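PDB 3UC9: increased recombination centers protein 6, which acts as a clathrin coat accessory factor related to small G proteins and is involved in gross chromosomal rearrangements and telomere healing. Local coordinates for residues A[103-108]-A[131-136]. Residues are numbered along the deposited sequence; the frame is centred on the assembly and turned at random.
Sequences MAGIIL and NTFVVL
The phenyl ring of Phe133 lies with one face over the backbone of Gly105, whose CA stands 3.5 Å from the ring centroid and only 2° off its normal, a CH-pi contact. At the ring edge, in its plane, CG1 of Ile107 comes 4.0 Å from CE1 of Phe133. The first torsion of Phe133 (chi1 73°) sets CG between its own backbone N and carbonyl carbon, which swings the ring across to the neighbouring strand. Glycine suits the position facing it, since with no side chain on that side of the sheet its CA can meet the ring directly. His196 meets the Phe133 ring edge-to-face, and Ile192 and Ile193 of helix 185-195 also pack against it.

Strands 105-108 and 133-136 run parallel, their axes 7° apart, as adjacent strands, between 29-35 and 163-167, in the Rossmann-like alpha/beta sheet of this relative of small G proteins; helices 112-115 and 121-127 lie in the connection between them. Four backbone hydrogen bonds zip the segments together, the first from Phe133 N to Ala104 O, just before the strand, then Ile106 N to Phe133 O, Val135 N to Ile106 O and Leu108 N to Val135 O. Beta-branched Ile106, Ile107, Val134 and Val135 suit such extended chain and fill both faces with hydrocarbon; Val135 is on the same side of the sheet as Phe133 and Ile107, and touches Ile189 and Ile192 of helix 185-195, while Leu108 and Leu136 share the other face with Ile106 and Val134.

Ahead of the ladder, the hydroxyl of Thr132 donates a short 2.6 Å bond from OG1 to Met103 O, arriving tilted from the carbonyl plane. Threonine serves both needs here: with OG1 anti to its carbonyl carbon, it bonds one carbonyl while its methyl CG2 rests 3.6 Å from Gly105 CA and 3.9 Å from Ile106 CG1.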
loop_
_atom_site.group_PDB
_atom_site.type_symbol
_atom_site.label_atom_id
_atom_site.label_comp_id
_atom_site.label_asym_id
_atom_site.label_seq_id
_atom_site.Cartn_x
_atom_site.Cartn_y
_atom_site.Cartn_z
ATOM N N MET A 103 -2.161 -4.738 9.976
ATOM C CA MET A 103 -1.818 -4.344 8.611
ATOM C C MET A 103 -0.353 -4.639 8.250
ATOM O O MET A 103 0.578 -4.024 8.781
ATOM C CB MET A 103 -2.093 -2.845 8.400
ATOM C CG MET A 103 -3.516 -2.418 8.727
ATOM S SD MET A 103 -4.788 -3.425 7.916
ATOM C CE MET A 103 -4.250 -3.305 6.285
ATOM N N ALA A 104 -0.153 -5.594 7.349
ATOM C CA ALA A 104 1.144 -5.820 6.730
ATOM C C ALA A 104 1.487 -4.625 5.839
ATOM O O ALA A 104 2.639 -4.170 5.793
ATOM C CB ALA A 104 1.138 -7.101 5.911
ATOM N N GLY A 105 0.488 -4.124 5.118
ATOM C CA GLY A 105 0.698 -2.962 4.272
ATOM C C GLY A 105 -0.583 -2.241 3.907
ATOM O O GLY A 105 -1.681 -2.794 4.021
ATOM N N ILE A 106 -0.412 -1.008 3.443
ATOM C CA ILE A 106 -1.500 -0.159 2.985
ATOM C C ILE A 106 -1.087 0.381 1.643
ATOM O O ILE A 106 0.025 0.860 1.517
ATOM C CB ILE A 106 -1.723 1.044 3.915
ATOM C CG1 ILE A 106 -1.926 0.592 5.370
ATOM C CG2 ILE A 106 -2.945 1.827 3.449
ATOM C CD1 ILE A 106 -3.162 -0.163 5.596
ATOM N N ILE A 107 -1.968 0.268 0.648
ATOM C CA ILE A 107 -1.704 0.780 -0.699
ATOM C C ILE A 107 -2.824 1.759 -1.027
ATOM O O ILE A 107 -3.997 1.396 -1.003
ATOM C CB ILE A 107 -1.651 -0.351 -1.773
ATOM C CG1 ILE A 107 -0.595 -1.395 -1.409
ATOM C CG2 ILE A 107 -1.339 0.233 -3.149
ATOM C CD1 ILE A 107 -0.572 -2.651 -2.330
ATOM N N LEU A 108 -2.452 3.004 -1.311
ATOM C CA LEU A 108 -3.403 4.029 -1.683
ATOM C C LEU A 108 -3.256 4.314 -3.174
ATOM O O LEU A 108 -2.145 4.566 -3.664
ATOM C CB LEU A 108 -3.165 5.294 -0.852
ATOM C CG LEU A 108 -3.961 6.529 -1.261
ATOM C CD1 LEU A 108 -5.451 6.300 -1.053
ATOM C CD2 LEU A 108 -3.483 7.758 -0.503
ATOM N N ASN A 131 5.894 -1.645 11.440
ATOM C CA ASN A 131 6.301 -2.579 10.360
ATOM C C ASN A 131 5.485 -2.480 9.049
ATOM O O ASN A 131 5.905 -3.000 7.993
ATOM C CB ASN A 131 6.225 -4.023 10.882
ATOM C CG ASN A 131 6.833 -5.047 9.916
ATOM O OD1 ASN A 131 7.996 -4.920 9.512
ATOM N ND2 ASN A 131 6.054 -6.093 9.570
ATOM N N THR A 132 4.328 -1.833 9.116
ATOM C CA THR A 132 3.415 -1.730 7.981
ATOM C C THR A 132 4.055 -0.999 6.802
ATOM O O THR A 132 4.503 0.137 6.940
ATOM C CB THR A 132 2.105 -1.004 8.392
ATOM O OG1 THR A 132 1.508 -1.669 9.521
ATOM C CG2 THR A 132 1.105 -0.985 7.267
ATOM N N PHE A 133 4.104 -1.631 5.633
ATOM C CA PHE A 133 4.536 -0.888 4.448
ATOM C C PHE A 133 3.416 0.050 3.957
ATOM O O PHE A 133 2.219 -0.238 4.120
ATOM C CB PHE A 133 5.079 -1.811 3.340
ATOM C CG PHE A 133 4.039 -2.632 2.598
ATOM C CD1 PHE A 133 3.226 -2.056 1.630
ATOM C CD2 PHE A 133 3.941 -4.000 2.806
ATOM C CE1 PHE A 133 2.307 -2.826 0.914
ATOM C CE2 PHE A 133 3.019 -4.774 2.096
ATOM C CZ PHE A 133 2.203 -4.183 1.156
ATOM N N VAL A 134 3.803 1.187 3.383
ATOM C CA VAL A 134 2.838 2.148 2.841
ATOM C C VAL A 134 3.273 2.561 1.450
ATOM O O VAL A 134 4.338 3.164 1.284
ATOM C CB VAL A 134 2.715 3.405 3.707
ATOM C CG1 VAL A 134 1.683 4.339 3.092
ATOM C CG2 VAL A 134 2.317 3.029 5.144
ATOM N N VAL A 135 2.458 2.214 0.464
ATOM C CA VAL A 135 2.731 2.557 -0.929
ATOM C C VAL A 135 1.649 3.491 -1.413
ATOM O O VAL A 135 0.463 3.179 -1.320
ATOM C CB VAL A 135 2.767 1.321 -1.825
ATOM C CG1 VAL A 135 2.984 1.729 -3.304
ATOM C CG2 VAL A 135 3.857 0.339 -1.348
ATOM N N LEU A 136 2.067 4.643 -1.931
ATOM C CA LEU A 136 1.169 5.626 -2.493
ATOM C C LEU A 136 1.333 5.559 -3.999
ATOM O O LEU A 136 2.396 5.897 -4.538
ATOM C CB LEU A 136 1.501 7.014 -1.982
ATOM C CG LEU A 136 1.406 7.157 -0.456
ATOM C CD1 LEU A 136 2.725 6.799 0.234
ATOM C CD2 LEU A 136 0.993 8.559 -0.091
#